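Long-range contacts in HTH marR-type domain-containing protein (Streptococcus agalactiae serotype III, PDB 7DVR), which senses heme and, as a probable DNA-binding transcription factor of the MarR family, is thought to couple heme binding to gene control: residues Pro34-Val39 with Leu69-Met73; Asn76-Val82 with Leu93-Gly99. All blocks are in the same frame, centred on the assembly; numbering follows the deposited sequence.

Contact 1: residues Pro34-Val39 with Leu69-Met73; sequences PQGHLV and LVKRM
Gln35 and Met73 meet because both send CG off beside their own backbone N, anti to the carbonyl carbon (chi1 -69° in each), so that the two chains slide past one another in opposite directions. Gln35 CG lies 3.4 Å from Met73 CG, and the glutamine, extended beyond CG, lays its amide alongside Met73, with NE2 near Met73 CG. Met73 then bends at its last torsion, chi3 76°, which turns the methyl back toward helix 34-44: CE sits 3.6 Å from Gln35 O and also touches Leu38 CB and Val39 CG2. The sulfur itself faces the leucine, with SD 3.9 Å from Leu38 CD1.

Leu69 spreads its two methyls over the same helix. CD1 packs on Gln35 CG at 3.5 Å and reaches the ring of Pro34, while CD2 meets Leu38 CD1 at 3.6 Å, the two leucines coming tip to tip. The segments belong to helices 34-44 and 63-75 of the winged helix-turn-helix domain of the MarR family; the second of these, following helix 52-59, is the one expected to serve as recognition helix. Their short axes cross at -79° and come no nearer than 10.6 Å, a spacing filled by side chains. Leu59 of helix 52-59 touches both Leu38 and Leu69, so the apolar cluster is shared by three helices.

No hydrogen bond spans the two segments. The polar end of Gln35 is instead held by Asn76, whose OD1 accepts from NE2. Toward solvent, exposed Arg72 brings NH2 to 3.8 Å from Gln35 OE1, without a hydrogen bond, the guanidinium and amide planes nearly perpendicular. His37, which takes no part in the packing against 69-73, has ND1 hydrogen-bonded to Glu2 of the second subunit.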
loop_
_atom_site.group_PDB
_atom_site.type_symbol
_atom_site.label_atom_id
_atom_site.label_comp_id
_atom_site.label_asym_id
_atom_site.label_seq_id
_atom_site.Cartn_x
_atom_site.Cartn_y
_atom_site.Cartn_z
ATOM N N PRO A 34 -6.962 8.687 14.962
ATOM C CA PRO A 34 -7.787 8.571 16.164
ATOM C C PRO A 34 -8.056 9.849 16.976
ATOM O O PRO A 34 -9.087 9.931 17.617
ATOM C CB PRO A 34 -6.996 7.567 17.039
ATOM C CG PRO A 34 -5.644 7.407 16.356
ATOM C CD PRO A 34 -5.890 7.700 14.903
ATOM N N GLN A 35 -7.132 10.790 16.989
ATOM C CA GLN A 35 -7.354 12.047 17.738
ATOM C C GLN A 35 -8.505 12.791 17.077
ATOM O O GLN A 35 -9.438 13.151 17.790
ATOM C CB GLN A 35 -6.050 12.802 17.833
ATOM C CG GLN A 35 -5.085 12.087 18.742
ATOM C CD GLN A 35 -3.776 12.798 18.920
ATOM O OE1 GLN A 35 -2.696 12.236 18.695
ATOM N NE2 GLN A 35 -3.861 14.030 19.346
ATOM N N GLY A 36 -8.452 12.966 15.757
ATOM C CA GLY A 36 -9.533 13.605 14.990
ATOM C C GLY A 36 -10.871 13.007 15.307
ATOM O O GLY A 36 -11.853 13.741 15.448
ATOM N N HIS A 37 -10.928 11.699 15.313
ATOM C CA HIS A 37 -12.217 10.993 15.419
ATOM C C HIS A 37 -12.866 11.393 16.736
ATOM O O HIS A 37 -14.053 11.707 16.750
ATOM C CB HIS A 37 -12.009 9.490 15.283
ATOM C CG HIS A 37 -13.315 8.769 15.127
ATOM N ND1 HIS A 37 -13.976 8.717 13.925
ATOM C CD2 HIS A 37 -14.108 8.120 15.991
ATOM C CE1 HIS A 37 -15.107 8.064 14.040
ATOM N NE2 HIS A 37 -15.217 7.681 15.300
ATOM N N LEU A 38 -12.094 11.335 17.803
ATOM C CA LEU A 38 -12.605 11.624 19.170
ATOM C C LEU A 38 -12.924 13.133 19.294
ATOM O O LEU A 38 -13.844 13.497 19.950
ATOM C CB LEU A 38 -11.571 11.205 20.223
ATOM C CG LEU A 38 -11.391 9.695 20.436
ATOM C CD1 LEU A 38 -10.558 9.363 21.672
ATOM C CD2 LEU A 38 -12.715 8.956 20.481
ATOM N N VAL A 39 -12.182 14.033 18.661
ATOM C CA VAL A 39 -12.393 15.491 18.823
ATOM C C VAL A 39 -13.690 15.820 18.135
ATOM O O VAL A 39 -14.501 16.543 18.676
ATOM C CB VAL A 39 -11.239 16.284 18.142
ATOM C CG1 VAL A 39 -11.607 17.714 17.748
ATOM C CG2 VAL A 39 -9.999 16.218 19.006
ATOM N N LEU A 69 -3.571 7.137 23.882
ATOM C CA LEU A 69 -4.214 8.107 22.980
ATOM C C LEU A 69 -4.688 9.337 23.745
ATOM O O LEU A 69 -4.370 10.429 23.276
ATOM C CB LEU A 69 -5.393 7.469 22.267
ATOM C CG LEU A 69 -6.178 8.419 21.380
ATOM C CD1 LEU A 69 -5.291 8.874 20.228
ATOM C CD2 LEU A 69 -7.449 7.750 20.872
ATOM N N VAL A 70 -5.456 9.202 24.835
ATOM C CA VAL A 70 -6.064 10.417 25.465
ATOM C C VAL A 70 -4.986 11.239 26.176
ATOM O O VAL A 70 -5.098 12.490 26.216
ATOM C CB VAL A 70 -7.221 10.062 26.416
ATOM C CG1 VAL A 70 -8.288 9.378 25.620
ATOM C CG2 VAL A 70 -6.752 9.229 27.572
ATOM N N LYS A 71 -3.924 10.592 26.634
ATOM C CA LYS A 71 -2.834 11.306 27.344
ATOM C C LYS A 71 -2.091 12.225 26.356
ATOM O O LYS A 71 -1.672 13.354 26.760
ATOM C CB LYS A 71 -1.861 10.322 27.990
ATOM C CG LYS A 71 -0.804 11.026 28.823
ATOM C CD LYS A 71 -0.068 10.151 29.828
ATOM C CE LYS A 71 1.086 10.907 30.460
ATOM N NZ LYS A 71 1.920 10.041 31.331
ATOM N N ARG A 72 -1.930 11.741 25.126
ATOM C CA ARG A 72 -1.318 12.502 24.004
ATOM C C ARG A 72 -2.270 13.579 23.486
ATOM O O ARG A 72 -1.811 14.620 23.047
ATOM C CB ARG A 72 -0.976 11.568 22.853
ATOM C CG ARG A 72 0.430 11.005 22.957
ATOM C CD ARG A 72 0.453 9.630 22.324
ATOM N NE ARG A 72 -0.119 9.638 20.985
ATOM C CZ ARG A 72 -0.787 8.633 20.417
ATOM N NH1 ARG A 72 -1.022 7.511 21.076
ATOM N NH2 ARG A 72 -1.224 8.759 19.175
ATOM N N MET A 73 -3.577 13.358 23.530
ATOM C CA MET A 73 -4.542 14.415 23.154
ATOM C C MET A 73 -4.442 15.552 24.167
ATOM O O MET A 73 -4.411 16.685 23.754
ATOM C CB MET A 73 -5.960 13.861 23.077
ATOM C CG MET A 73 -6.131 12.912 21.912
ATOM S SD MET A 73 -7.728 12.079 21.908
ATOM C CE MET A 73 -8.703 13.461 21.310
#

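Contact 2: residues Asn76-Val82 with Leu93-Gly99; sequences NGFIAIV and LYLTHLG
Ile79, Ile81 and Leu93 put their side chains on one face of a beta hairpin, where Leu93 CD2 lies 4.1 Å from Ile81 CG1, the two side chains side by side and pointing the same way. Leu95 shares that face, which packs on helices 34-44 and 63-75 through Val39, Met73 and Val70. Ala80 and Tyr94, a hydrogen-bonded antiparallel pair, point to the opposite face. Ala80 N gives a 2.7 Å bond to Tyr94 O, and Tyr94 N returns one to Ala80 O. Farther along, Val82 CB meets the edge of the Tyr94 ring at CE2, and one water joins Tyr94 OH to Val82 O. This hairpin is the wing of the winged-helix fold.

At the other end, Gly77 closes helix 63-75 in a Schellman motif and Thr96 caps helix 97-117. With chi1 at 64°, Thr96 OG1 sits between its backbone N and carbonyl carbon, where it donates to Gly77 O at 2.6 Å and accepts from Gly99 N. Thr96 N also bonds to Phe78 O at 3.0 Å. One hydroxyl thus uses its proton to clasp the preceding helix end and its oxygen to cap the next helix.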
loop_
_atom_site.group_PDB
_atom_site.type_symbol
_atom_site.label_atom_id
_atom_site.label_comp_id
_atom_site.label_asym_id
_atom_site.label_seq_id
_atom_site.Cartn_x
_atom_site.Cartn_y
_atom_site.Cartn_z
ATOM N N ASN A 76 -1.184 17.473 23.649
ATOM C CA ASN A 76 -1.486 18.428 22.564
ATOM C C ASN A 76 -2.439 19.583 22.936
ATOM O O ASN A 76 -2.577 20.490 22.048
ATOM C CB ASN A 76 -2.037 17.669 21.368
ATOM C CG ASN A 76 -1.051 16.697 20.769
ATOM O OD1 ASN A 76 -1.452 15.657 20.268
ATOM N ND2 ASN A 76 0.226 16.999 20.850
ATOM N N GLY A 77 -3.101 19.570 24.114
ATOM C CA GLY A 77 -4.012 20.653 24.525
ATOM C C GLY A 77 -5.362 20.588 23.841
ATOM O O GLY A 77 -6.094 21.566 23.918
ATOM N N PHE A 78 -5.748 19.438 23.269
ATOM C CA PHE A 78 -7.095 19.323 22.620
ATOM C C PHE A 78 -8.182 19.066 23.651
ATOM O O PHE A 78 -9.317 19.465 23.434
ATOM C CB PHE A 78 -7.155 18.196 21.593
ATOM C CG PHE A 78 -6.084 18.293 20.530
ATOM C CD1 PHE A 78 -5.482 19.505 20.289
ATOM C CD2 PHE A 78 -5.659 17.181 19.839
ATOM C CE1 PHE A 78 -4.468 19.629 19.341
ATOM C CE2 PHE A 78 -4.668 17.303 18.860
ATOM C CZ PHE A 78 -4.082 18.517 18.629
ATOM N N ILE A 79 -7.820 18.375 24.729
ATOM C CA ILE A 79 -8.811 17.963 25.754
ATOM C C ILE A 79 -8.276 18.200 27.151
ATOM O O ILE A 79 -7.071 18.272 27.279
ATOM C CB ILE A 79 -9.178 16.481 25.586
ATOM C CG1 ILE A 79 -7.962 15.591 25.844
ATOM C CG2 ILE A 79 -9.906 16.217 24.260
ATOM C CD1 ILE A 79 -8.310 14.068 25.827
ATOM N N ALA A 80 -9.161 18.230 28.163
ATOM C CA ALA A 80 -8.815 18.109 29.592
ATOM C C ALA A 80 -9.450 16.807 30.116
ATOM O O ALA A 80 -10.520 16.354 29.632
ATOM C CB ALA A 80 -9.356 19.279 30.360
ATOM N N ILE A 81 -8.719 16.123 30.975
ATOM C CA ILE A 81 -9.099 14.781 31.511
ATOM C C ILE A 81 -9.514 15.059 32.946
ATOM O O ILE A 81 -8.607 15.386 33.736
ATOM C CB ILE A 81 -7.945 13.752 31.540
ATOM C CG1 ILE A 81 -7.400 13.341 30.166
ATOM C CG2 ILE A 81 -8.370 12.528 32.362
ATOM C CD1 ILE A 81 -6.125 12.511 30.238
ATOM N N VAL A 82 -10.766 14.873 33.327
ATOM C CA VAL A 82 -11.151 15.252 34.714
ATOM C C VAL A 82 -11.927 14.087 35.306
ATOM O O VAL A 82 -12.922 13.630 34.746
ATOM C CB VAL A 82 -12.002 16.532 34.720
ATOM C CG1 VAL A 82 -12.550 16.814 36.106
ATOM C CG2 VAL A 82 -11.281 17.730 34.103
ATOM N N LEU A 93 -13.487 13.208 29.520
ATOM C CA LEU A 93 -12.767 14.004 28.526
ATOM C C LEU A 93 -13.594 15.221 28.101
ATOM O O LEU A 93 -14.771 15.029 27.655
ATOM C CB LEU A 93 -12.416 13.152 27.288
ATOM C CG LEU A 93 -11.928 11.727 27.583
ATOM C CD1 LEU A 93 -11.380 11.015 26.405
ATOM C CD2 LEU A 93 -10.810 11.800 28.566
ATOM N N TYR A 94 -12.949 16.400 27.998
ATOM C CA TYR A 94 -13.651 17.632 27.579
ATOM C C TYR A 94 -12.751 18.391 26.642
ATOM O O TYR A 94 -11.551 18.460 26.878
ATOM C CB TYR A 94 -13.976 18.579 28.712
ATOM C CG TYR A 94 -14.744 17.895 29.827
ATOM C CD1 TYR A 94 -16.128 17.695 29.768
ATOM C CD2 TYR A 94 -14.052 17.309 30.865
ATOM C CE1 TYR A 94 -16.804 16.993 30.762
ATOM C CE2 TYR A 94 -14.760 16.660 31.914
ATOM C CZ TYR A 94 -16.125 16.497 31.855
ATOM O OH TYR A 94 -16.795 15.883 32.885
ATOM N N LEU A 95 -13.358 18.792 25.573
ATOM C CA LEU A 95 -12.686 19.524 24.504
ATOM C C LEU A 95 -12.370 20.909 25.089
ATOM O O LEU A 95 -13.193 21.591 25.744
ATOM C CB LEU A 95 -13.711 19.481 23.362
ATOM C CG LEU A 95 -13.302 19.557 21.908
ATOM C CD1 LEU A 95 -12.369 18.423 21.472
ATOM C CD2 LEU A 95 -14.608 19.564 21.083
ATOM N N THR A 96 -11.151 21.349 24.853
ATOM C CA THR A 96 -10.705 22.729 25.215
ATOM C C THR A 96 -11.003 23.751 24.098
ATOM O O THR A 96 -11.514 23.380 23.047
ATOM C CB THR A 96 -9.201 22.703 25.459
ATOM O OG1 THR A 96 -8.535 22.346 24.228
ATOM C CG2 THR A 96 -8.891 21.798 26.612
ATOM N N HIS A 97 -10.823 25.053 24.399
ATOM C CA HIS A 97 -10.988 26.129 23.399
ATOM C C HIS A 97 -10.187 25.746 22.169
ATOM O O HIS A 97 -10.724 25.809 21.069
ATOM C CB HIS A 97 -10.450 27.452 23.964
ATOM C CG HIS A 97 -10.439 28.551 22.981
ATOM N ND1 HIS A 97 -11.598 29.059 22.460
ATOM C CD2 HIS A 97 -9.410 29.236 22.438
ATOM C CE1 HIS A 97 -11.318 30.115 21.696
ATOM N NE2 HIS A 97 -9.926 30.240 21.627
ATOM N N LEU A 98 -8.995 25.244 22.415
ATOM C CA LEU A 98 -8.044 24.873 21.328
ATOM C C LEU A 98 -8.551 23.624 20.616
ATOM O O LEU A 98 -8.471 23.563 19.388
ATOM C CB LEU A 98 -6.657 24.531 21.888
ATOM C CG LEU A 98 -5.678 24.113 20.785
ATOM C CD1 LEU A 98 -5.504 25.240 19.767
ATOM C CD2 LEU A 98 -4.340 23.689 21.355
ATOM N N GLY A 99 -9.173 22.721 21.358
ATOM C CA GLY A 99 -9.567 21.454 20.755
ATOM C C GLY A 99 -10.735 21.846 19.880
ATOM O O GLY A 99 -10.961 21.227 18.899
HETATM O O HOH W 1 -15.712 15.265 35.136
#

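In the fold
From the N terminus the chain runs through helix 4-25, then helix 34-44 and helix 52-59, and returns in helix 63-75, where contact 1 closes a loop of 29 residues. Contact 2 opens just after that helix ends and closes a shorter loop, the 10 residues between its segments, as the chain turns from strand 91-95 into helix 97-117. The two contacts therefore follow in series, neither nested nor crossed, with centres 10 Å apart. They meet directly: Met73 O probably accepts a hydrogen bond from Phe78 N, and Val70 CG1 packs on Leu93 CD1. Together they tie the helical core of the DNA-binding domain to its wing and to the start of the long helix 97-117, which carries the heme ligand His114.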